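PDB 4A6D: acetylserotonin O-methyltransferase, which transfers a methyl group from S-adenosyl-L-methionine to N-acetylserotonin, yielding melatonin and S-adenosyl-L-homocysteine, and works as a homodimer. Local coordinates for residues Ser22-Ala27 / Asp65-Leu70; Ala27-Gly32 / Ser104-Met109; Leu31-Leu36 / Lys71-Glu76. One frame throughout, in Å; residues are numbered along the deposited sequence. Where two conformers were deposited one is given.

The three contacts join helices 7-31 and 33-39 to helix 57-69, strand 73-78 and helix 103-117. Helix 7-31 serves interactions 1 and 2, whose centres lie about 11 Å apart and which share Ala27; Leu31 and Gly32 then carry the chain from interaction 2 into interaction 3, about 13 Å away between centres. Interactions 1 and 3, about 9 Å apart between centres, are joined again where helix 57-69 passes into strand 73-78. Along the sequence the segments of interactions 1 and 3 alternate, so helices 7-31 and 33-39 pack in turn against that helix and strand. All three contacts also touch the second subunit, tying this packing to the homodimer.

Interaction 1: Ser22-Ala27 / Asp65-Leu70; sequences SQVLFA and DICVSL
Val24 meets Ile66, Cys67 and Leu70 as a single branched side chain set against three, joining helix 7-31 to helix 57-69 in the dimerisation domain. Its CB points at the other helix, and with CG1 anti to the backbone N (chi1 158°) that methyl leads the approach. Val24 CG1 lies 3.7 Å from Ile66 CG2, the branch methyl rather than the end of the isoleucine chain. The second valine methyl backs the first, Val24 CG2 standing 3.9 Å from the same Ile66 CG2, so one methyl of Ile66 faces both prongs of the valine fork, the two side chains crossing at a slant. Cys67 comes in from its own flank of the helix, its thiol reaching across until SG is 4.1 Å from Val24 CG1. One turn on from Ile66, Leu70 extends a single methyl, and its CD1 also stops 4.1 Å from Val24 CG1. The second subunit packs on the same residues: its Leu301 on Val24, its Gln297 on Ile66. Across the contact itself, every meeting is between methyls or between methyl and sulfur, and all four residues are buried. Cohesion here is therefore apolar, resting on the fit of shapes and the exclusion of water, with no directional bond between these two segments.

Interaction 2: Ala27-Gly32 / Ser104-Met109; sequences AACELG and SMLKYM. With SO4 (sulfate ion), chain F.
Cys29 and Leu106 form the buried half of a helix-helix crossing in which the end of helix 7-31, from the dimerisation domain, packs on helix 103-117. The axes of segments 27-31 and 104-109 come within 9.0 Å of each other and run at 118° between their N-to-C directions. Cys29 points its CB at the other helix, and chi1 of -82° swings the thiol beside its own backbone N, where SG sits 3.7 Å from Leu106 CD1. The leucine receives it with one methyl and the root of its side chain, Leu106 CB being 4.1 Å from Cys29 SG. Leu94 of helix 88-94 touches both of these side chains, and Ala16 of the second subunit packs on Leu106.

Lys107 covers the outer side of the crossing in a different way. Its CB leaves to the flank, but beyond CG the chain is fully extended and brings its end nearer, carrying the methylenes over the end of helix 7-31. Lys107 CE lies 3.4 Å from Cys29 O. The same CE is 4.0 Å from Glu30 CA. The carboxylate of Glu30 pairs instead with Arg111 through OE1 and with Arg125 of the second subunit through OE2. The helix ends at Gly32 in a Schellman motif, whose positive phi suits glycine. Beyond CE, the ammonium group of Lys107 holds a sulfate, probably from the crystallisation liquor, by two of its oxygens. Cut back to an alanine, the side chain would probably no longer cover the Cys29 carbonyl, and the sulfate would lose this ammonium donor. Of the two bonds, Lys107 NZ donates to sulfate O1 at 3.2 Å and, weakly, to sulfate O4 at 3.4 Å.

Interaction 3: Leu31-Leu36 / Lys71-Glu76; sequences LGVFDL and KLLKVE
Val33 and Phe34 open the short helix 33-39 and pack on Leu72 and Leu73, where the chain leaves helix 57-69 for strand 73-78, the first strand of the two-stranded antiparallel hairpin in the dimerisation domain. Gly32 sets up the approach: it closes helix 7-31 with a Schellman motif at positive phi and at the same time stands as N-cap of the next helix, so one residue both ends the first helix and begins the second. Lys71 makes the same type of ending for helix 57-69.

Val33 comes first in sequence and points its CB at the strand, but its touch is light, Val33 CG1 lying 4.3 Å from Leu73 CD1. Leu64 of helix 57-69 touches both Val33 and Leu73.

Phe34 carries most of the contact. Its CB starts off to the flank, yet with CG beside the backbone N (chi1 -48°) and the ring swung over, the CD1-CE1 side is brought to the strand. Leu72 touches the ring more loosely than Leu73 does, Leu72 CB being 4.4 Å from Phe34 CE1. The carbonyl oxygen of Leu72, a buried residue, accepts hydrogen bonds from the hydroxyls of Thr87 and Ser90, while Leu94 of helix 88-94 also touches the phenyl group. The closest meeting is that of Phe34 with Leu73, whose side chains run at a slant to each other: one leucine methyl lies in the plane of the ring at its edge, with Leu73 CD2 3.7 Å from Phe34 CE1 and 3.8 Å from Phe34 CD1.

Interaction 1: Ser22-Ala27 / Asp65-Leu70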
loop_
_atom_site.group_PDB
_atom_site.type_symbol
_atom_site.label_atom_id
_atom_site.label_comp_id
_atom_site.label_asym_id
_atom_site.label_seq_id
_atom_site.Cartn_x
_atom_site.Cartn_y
_atom_site.Cartn_z
ATOM N N SER A 22 -3.146 -3.483 -1.625
ATOM C CA SER A 22 -4.020 -2.392 -2.089
ATOM C C SER A 22 -4.124 -2.442 -3.598
ATOM O O SER A 22 -5.231 -2.485 -4.117
ATOM C CB SER A 22 -3.514 -1.016 -1.642
ATOM O OG SER A 22 -3.545 -0.905 -0.227
ATOM N N GLN A 23 -2.974 -2.515 -4.297
ATOM C CA GLN A 23 -2.945 -2.602 -5.751
ATOM C C GLN A 23 -3.590 -3.846 -6.338
ATOM O O GLN A 23 -4.179 -3.743 -7.399
ATOM C CB GLN A 23 -1.564 -2.328 -6.320
ATOM C CG GLN A 23 -1.233 -0.848 -6.306
ATOM C CD GLN A 23 -1.987 -0.038 -7.337
ATOM O OE1 GLN A 23 -2.473 -0.538 -8.359
ATOM N NE2 GLN A 23 -2.065 1.251 -7.108
ATOM N N VAL A 24 -3.530 -5.003 -5.647
ATOM C CA VAL A 24 -4.216 -6.232 -6.081
ATOM C C VAL A 24 -5.726 -5.963 -6.115
ATOM O O VAL A 24 -6.367 -6.254 -7.127
ATOM C CB VAL A 24 -3.850 -7.450 -5.195
ATOM C CG1 VAL A 24 -4.910 -8.551 -5.268
ATOM C CG2 VAL A 24 -2.486 -7.990 -5.576
ATOM N N LEU A 25 -6.271 -5.352 -5.025
ATOM C CA LEU A 25 -7.677 -4.987 -4.899
ATOM C C LEU A 25 -8.073 -3.972 -5.978
ATOM O O LEU A 25 -9.089 -4.173 -6.636
ATOM C CB LEU A 25 -7.954 -4.411 -3.498
ATOM C CG LEU A 25 -9.365 -3.825 -3.222
ATOM C CD1 LEU A 25 -10.437 -4.892 -3.357
ATOM C CD2 LEU A 25 -9.440 -3.223 -1.827
ATOM N N PHE A 26 -7.258 -2.907 -6.169
ATOM C CA PHE A 26 -7.478 -1.836 -7.145
ATOM C C PHE A 26 -7.476 -2.372 -8.573
ATOM O O PHE A 26 -8.362 -2.017 -9.349
ATOM C CB PHE A 26 -6.421 -0.710 -6.992
ATOM C CG PHE A 26 -6.325 0.012 -5.651
ATOM C CD1 PHE A 26 -7.395 0.012 -4.756
ATOM C CD2 PHE A 26 -5.166 0.697 -5.293
ATOM C CE1 PHE A 26 -7.303 0.671 -3.520
ATOM C CE2 PHE A 26 -5.079 1.369 -4.069
ATOM C CZ PHE A 26 -6.149 1.357 -3.191
ATOM N N ALA A 27 -6.491 -3.240 -8.912
ATOM C CA ALA A 27 -6.341 -3.839 -10.240
ATOM C C ALA A 27 -7.441 -4.838 -10.523
ATOM O O ALA A 27 -7.917 -4.896 -11.646
ATOM C CB ALA A 27 -4.979 -4.495 -10.386
ATOM N N ASP A 65 -5.501 -15.924 -7.428
ATOM C CA ASP A 65 -4.956 -16.668 -6.292
ATOM C C ASP A 65 -4.691 -15.778 -5.096
ATOM O O ASP A 65 -5.033 -16.165 -3.976
ATOM C CB ASP A 65 -3.738 -17.507 -6.683
ATOM C CG ASP A 65 -4.057 -18.718 -7.550
ATOM O OD1 ASP A 65 -5.243 -19.141 -7.571
ATOM O OD2 ASP A 65 -3.112 -19.266 -8.182
ATOM N N ILE A 66 -4.164 -14.562 -5.320
ATOM C CA ILE A 66 -3.965 -13.611 -4.222
ATOM C C ILE A 66 -5.348 -13.223 -3.635
ATOM O O ILE A 66 -5.496 -13.230 -2.417
ATOM C CB ILE A 66 -3.095 -12.401 -4.635
ATOM C CG1 ILE A 66 -1.666 -12.874 -4.951
ATOM C CG2 ILE A 66 -3.083 -11.310 -3.552
ATOM C CD1 ILE A 66 -0.895 -12.078 -5.899
ATOM N N CYS A 67 -6.363 -12.986 -4.501
ATOM C CA CYS A 67 -7.734 -12.624 -4.099
ATOM C C CYS A 67 -8.362 -13.700 -3.204
ATOM O O CYS A 67 -9.044 -13.356 -2.235
ATOM C CB CYS A 67 -8.607 -12.321 -5.317
ATOM S SG CYS A 67 -8.293 -10.698 -6.072
ATOM N N VAL A 68 -8.090 -14.993 -3.507
ATOM C CA VAL A 68 -8.560 -16.140 -2.728
ATOM C C VAL A 68 -7.918 -16.108 -1.322
ATOM O O VAL A 68 -8.652 -16.160 -0.335
ATOM C CB VAL A 68 -8.337 -17.491 -3.445
ATOM C CG1 VAL A 68 -8.806 -18.650 -2.576
ATOM C CG2 VAL A 68 -9.042 -17.520 -4.796
ATOM N N SER A 69 -6.572 -15.953 -1.239
ATOM C CA SER A 69 -5.820 -15.831 0.022
ATOM C C SER A 69 -6.294 -14.630 0.863
ATOM O O SER A 69 -6.318 -14.718 2.097
ATOM C CB SER A 69 -4.327 -15.703 -0.260
ATOM O OG SER A 69 -3.822 -16.895 -0.839
ATOM N N LEU A 70 -6.662 -13.516 0.195
ATOM C CA LEU A 70 -7.160 -12.293 0.842
ATOM C C LEU A 70 -8.630 -12.417 1.261
ATOM O O LEU A 70 -9.136 -11.520 1.919
ATOM C CB LEU A 70 -6.998 -11.054 -0.086
ATOM C CG LEU A 70 -5.574 -10.526 -0.343
ATOM C CD1 LEU A 70 -5.604 -9.333 -1.284
ATOM C CD2 LEU A 70 -4.850 -10.159 0.963
#

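Interaction 2: Ala27-Gly32 / Ser104-Met109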
loop_
_atom_site.group_PDB
_atom_site.type_symbol
_atom_site.label_atom_id
_atom_site.label_comp_id
_atom_site.label_asym_id
_atom_site.label_seq_id
_atom_site.Cartn_x
_atom_site.Cartn_y
_atom_site.Cartn_z
ATOM N N ALA A 27 -6.491 -3.240 -8.912
ATOM C CA ALA A 27 -6.341 -3.839 -10.240
ATOM C C ALA A 27 -7.441 -4.838 -10.523
ATOM O O ALA A 27 -7.917 -4.896 -11.646
ATOM C CB ALA A 27 -4.979 -4.495 -10.386
ATOM N N ALA A 28 -7.869 -5.600 -9.510
ATOM C CA ALA A 28 -8.975 -6.542 -9.653
ATOM C C ALA A 28 -10.252 -5.745 -9.977
ATOM O O ALA A 28 -11.047 -6.198 -10.802
ATOM C CB ALA A 28 -9.162 -7.333 -8.371
ATOM N N CYS A 29 -10.412 -4.535 -9.365
ATOM C CA CYS A 29 -11.539 -3.615 -9.601
ATOM C C CYS A 29 -11.437 -3.018 -11.006
ATOM O O CYS A 29 -12.407 -3.096 -11.760
ATOM C CB CYS A 29 -11.609 -2.525 -8.534
ATOM S SG CYS A 29 -12.423 -3.038 -7.003
ATOM N N GLU A 30 -10.255 -2.461 -11.368
ATOM C CA GLU A 30 -9.987 -1.886 -12.686
ATOM C C GLU A 30 -10.210 -2.923 -13.822
ATOM O O GLU A 30 -10.733 -2.563 -14.873
ATOM C CB GLU A 30 -8.571 -1.243 -12.740
ATOM C CG GLU A 30 -8.082 -0.899 -14.156
ATOM C CD GLU A 30 -7.208 0.321 -14.410
ATOM O OE1 GLU A 30 -7.313 1.314 -13.656
ATOM O OE2 GLU A 30 -6.458 0.304 -15.413
ATOM N N LEU A 31 -9.837 -4.203 -13.604
ATOM C CA LEU A 31 -10.000 -5.251 -14.619
ATOM C C LEU A 31 -11.425 -5.814 -14.742
ATOM O O LEU A 31 -11.746 -6.453 -15.745
ATOM C CB LEU A 31 -8.969 -6.359 -14.447
ATOM C CG LEU A 31 -7.553 -6.004 -14.832
ATOM C CD1 LEU A 31 -6.569 -6.838 -14.045
ATOM C CD2 LEU A 31 -7.328 -6.198 -16.317
ATOM N N GLY A 32 -12.263 -5.529 -13.747
ATOM C CA GLY A 32 -13.659 -5.957 -13.686
ATOM C C GLY A 32 -13.881 -7.424 -13.362
ATOM O O GLY A 32 -14.935 -7.968 -13.706
ATOM N N SER A 104 -15.774 2.416 -7.612
ATOM C CA SER A 104 -15.318 3.717 -8.101
ATOM C C SER A 104 -14.363 4.432 -7.160
ATOM O O SER A 104 -13.455 5.104 -7.640
ATOM C CB SER A 104 -16.495 4.576 -8.541
ATOM O OG SER A 104 -17.096 3.977 -9.679
ATOM N N MET A 105 -14.549 4.257 -5.839
ATOM C CA MET A 105 -13.669 4.840 -4.828
ATOM C C MET A 105 -12.333 4.102 -4.850
ATOM O O MET A 105 -11.286 4.750 -4.817
ATOM C CB MET A 105 -14.315 4.800 -3.424
ATOM C CG MET A 105 -13.492 5.508 -2.350
ATOM S SD MET A 105 -13.227 7.261 -2.706
ATOM C CE MET A 105 -11.717 7.555 -1.844
ATOM N N LEU A 106 -12.369 2.755 -4.943
ATOM C CA LEU A 106 -11.186 1.903 -5.000
ATOM C C LEU A 106 -10.335 2.224 -6.224
ATOM O O LEU A 106 -9.151 2.509 -6.068
ATOM C CB LEU A 106 -11.573 0.432 -4.924
ATOM C CG LEU A 106 -12.207 -0.008 -3.609
ATOM C CD1 LEU A 106 -12.521 -1.468 -3.645
ATOM C CD2 LEU A 106 -11.308 0.289 -2.431
ATOM N N LYS A 107 -10.970 2.331 -7.404
ATOM C CA LYS A 107 -10.327 2.741 -8.649
ATOM C C LYS A 107 -9.743 4.157 -8.484
ATOM O O LYS A 107 -8.628 4.393 -8.930
ATOM C CB LYS A 107 -11.342 2.728 -9.794
ATOM C CG LYS A 107 -11.760 1.344 -10.266
ATOM C CD LYS A 107 -12.976 1.472 -11.163
ATOM C CE LYS A 107 -13.322 0.189 -11.854
ATOM N NZ LYS A 107 -14.387 0.405 -12.858
ATOM N N TYR A 108 -10.462 5.081 -7.805
ATOM C CA TYR A 108 -9.957 6.444 -7.583
ATOM C C TYR A 108 -8.730 6.458 -6.666
ATOM O O TYR A 108 -7.776 7.173 -6.965
ATOM C CB TYR A 108 -11.059 7.389 -7.064
ATOM C CG TYR A 108 -10.574 8.794 -6.775
ATOM C CD1 TYR A 108 -10.531 9.761 -7.778
ATOM C CD2 TYR A 108 -10.143 9.156 -5.500
ATOM C CE1 TYR A 108 -10.092 11.060 -7.514
ATOM C CE2 TYR A 108 -9.699 10.451 -5.225
ATOM C CZ TYR A 108 -9.673 11.398 -6.235
ATOM O OH TYR A 108 -9.215 12.666 -5.967
ATOM N N MET A 109 -8.780 5.709 -5.529
ATOM C CA MET A 109 -7.660 5.567 -4.574
ATOM C C MET A 109 -6.413 5.019 -5.334
ATOM O O MET A 109 -5.292 5.510 -5.158
ATOM C CB MET A 109 -8.014 4.590 -3.429
ATOM C CG MET A 109 -8.994 5.127 -2.414
ATOM S SD MET A 109 -9.001 4.068 -0.943
ATOM C CE MET A 109 -10.496 4.381 -0.345
HETATM S S SO4 F . -14.204 3.772 -14.689
HETATM O O1 SO4 F . -13.247 2.661 -14.842
HETATM O O2 SO4 F . -13.520 5.039 -14.957
HETATM O O3 SO4 F . -15.301 3.594 -15.639
HETATM O O4 SO4 F . -14.756 3.791 -13.317
#

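Interaction 3: Leu31-Leu36 / Lys71-Glu76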
loop_
_atom_site.group_PDB
_atom_site.type_symbol
_atom_site.label_atom_id
_atom_site.label_comp_id
_atom_site.label_asym_id
_atom_site.label_seq_id
_atom_site.Cartn_x
_atom_site.Cartn_y
_atom_site.Cartn_z
ATOM N N LEU A 31 -9.837 -4.203 -13.604
ATOM C CA LEU A 31 -10.000 -5.251 -14.619
ATOM C C LEU A 31 -11.425 -5.814 -14.742
ATOM O O LEU A 31 -11.746 -6.453 -15.745
ATOM C CB LEU A 31 -8.969 -6.359 -14.447
ATOM C CG LEU A 31 -7.553 -6.004 -14.832
ATOM C CD1 LEU A 31 -6.569 -6.838 -14.045
ATOM C CD2 LEU A 31 -7.328 -6.198 -16.317
ATOM N N GLY A 32 -12.263 -5.529 -13.747
ATOM C CA GLY A 32 -13.659 -5.957 -13.686
ATOM C C GLY A 32 -13.881 -7.424 -13.362
ATOM O O GLY A 32 -14.935 -7.968 -13.706
ATOM N N VAL A 33 -12.908 -8.063 -12.669
ATOM C CA VAL A 33 -12.923 -9.474 -12.250
ATOM C C VAL A 33 -14.246 -9.858 -11.565
ATOM O O VAL A 33 -14.886 -10.836 -11.962
ATOM C CB VAL A 33 -11.684 -9.817 -11.367
ATOM C CG1 VAL A 33 -11.809 -11.193 -10.724
ATOM C CG2 VAL A 33 -10.392 -9.707 -12.164
ATOM N N PHE A 34 -14.641 -9.074 -10.551
ATOM C CA PHE A 34 -15.854 -9.277 -9.750
ATOM C C PHE A 34 -17.146 -9.159 -10.552
ATOM O O PHE A 34 -18.046 -9.970 -10.336
ATOM C CB PHE A 34 -15.846 -8.370 -8.509
ATOM C CG PHE A 34 -14.529 -8.423 -7.763
ATOM C CD1 PHE A 34 -14.111 -9.594 -7.132
ATOM C CD2 PHE A 34 -13.689 -7.316 -7.726
ATOM C CE1 PHE A 34 -12.880 -9.653 -6.474
ATOM C CE2 PHE A 34 -12.470 -7.368 -7.044
ATOM C CZ PHE A 34 -12.068 -8.540 -6.434
ATOM N N ASP A 35 -17.215 -8.201 -11.509
ATOM C CA ASP A 35 -18.374 -8.014 -12.392
ATOM C C ASP A 35 -18.554 -9.225 -13.317
ATOM O O ASP A 35 -19.661 -9.762 -13.400
ATOM C CB ASP A 35 -18.253 -6.717 -13.216
ATOM C CG ASP A 35 -18.510 -5.437 -12.442
ATOM O OD1 ASP A 35 -19.429 -5.429 -11.584
ATOM O OD2 ASP A 35 -17.850 -4.421 -12.750
ATOM N N LEU A 36 -17.460 -9.669 -13.973
ATOM C CA LEU A 36 -17.420 -10.826 -14.869
ATOM C C LEU A 36 -17.875 -12.100 -14.148
ATOM O O LEU A 36 -18.594 -12.906 -14.745
ATOM C CB LEU A 36 -15.992 -11.016 -15.414
ATOM C CG LEU A 36 -15.807 -12.086 -16.495
ATOM C CD1 LEU A 36 -16.190 -11.546 -17.863
ATOM C CD2 LEU A 36 -14.381 -12.581 -16.523
ATOM N N LYS A 71 -9.319 -13.502 0.881
ATOM C CA LYS A 71 -10.754 -13.724 1.191
ATOM C C LYS A 71 -11.684 -12.815 0.394
ATOM O O LYS A 71 -12.830 -12.569 0.804
ATOM C CB LYS A 71 -11.092 -13.746 2.707
ATOM C CG LYS A 71 -10.454 -14.911 3.484
ATOM C CD LYS A 71 -9.261 -14.465 4.364
ATOM C CE LYS A 71 -9.648 -13.631 5.585
ATOM N NZ LYS A 71 -8.486 -12.895 6.168
ATOM N N LEU A 72 -11.200 -12.326 -0.764
ATOM C CA LEU A 72 -12.040 -11.518 -1.641
ATOM C C LEU A 72 -12.746 -12.506 -2.578
ATOM O O LEU A 72 -13.864 -12.240 -3.010
ATOM C CB LEU A 72 -11.230 -10.460 -2.425
ATOM C CG LEU A 72 -10.438 -9.436 -1.603
ATOM C CD1 LEU A 72 -9.442 -8.683 -2.471
ATOM C CD2 LEU A 72 -11.359 -8.499 -0.831
ATOM N N LEU A 73 -12.112 -13.663 -2.851
ATOM C CA LEU A 73 -12.693 -14.732 -3.674
ATOM C C LEU A 73 -12.615 -16.125 -3.015
ATOM O O LEU A 73 -11.785 -16.367 -2.130
ATOM C CB LEU A 73 -12.061 -14.792 -5.080
ATOM C CG LEU A 73 -12.200 -13.587 -6.006
ATOM C CD1 LEU A 73 -11.473 -13.852 -7.300
ATOM C CD2 LEU A 73 -13.667 -13.247 -6.291
ATOM N N LYS A 74 -13.492 -17.038 -3.463
ATOM C CA LYS A 74 -13.526 -18.431 -3.022
ATOM C C LYS A 74 -13.104 -19.300 -4.210
ATOM O O LYS A 74 -13.437 -18.982 -5.352
ATOM C CB LYS A 74 -14.941 -18.850 -2.567
ATOM C CG LYS A 74 -15.407 -18.301 -1.213
ATOM C CD LYS A 74 -16.484 -19.184 -0.546
ATOM C CE LYS A 74 -17.856 -19.095 -1.188
ATOM N NZ LYS A 74 -18.897 -19.845 -0.429
ATOM N N VAL A 75 -12.381 -20.393 -3.947
ATOM C CA VAL A 75 -11.974 -21.304 -5.010
ATOM C C VAL A 75 -12.564 -22.679 -4.724
ATOM O O VAL A 75 -12.910 -22.972 -3.577
ATOM C CB VAL A 75 -10.435 -21.303 -5.273
ATOM C CG1 VAL A 75 -9.657 -21.984 -4.152
ATOM C CG2 VAL A 75 -10.093 -21.921 -6.623
ATOM N N GLU A 76 -12.749 -23.479 -5.777
ATOM C CA GLU A 76 -13.244 -24.851 -5.711
ATOM C C GLU A 76 -12.555 -25.647 -6.802
ATOM O O GLU A 76 -12.061 -25.072 -7.777
ATOM C CB GLU A 76 -14.795 -24.936 -5.768
ATOM C CG GLU A 76 -15.428 -25.102 -7.145
ATOM C CD GLU A 76 -16.924 -24.839 -7.196
ATOM O OE1 GLU A 76 -17.708 -25.788 -6.966
ATOM O OE2 GLU A 76 -17.312 -23.680 -7.474
#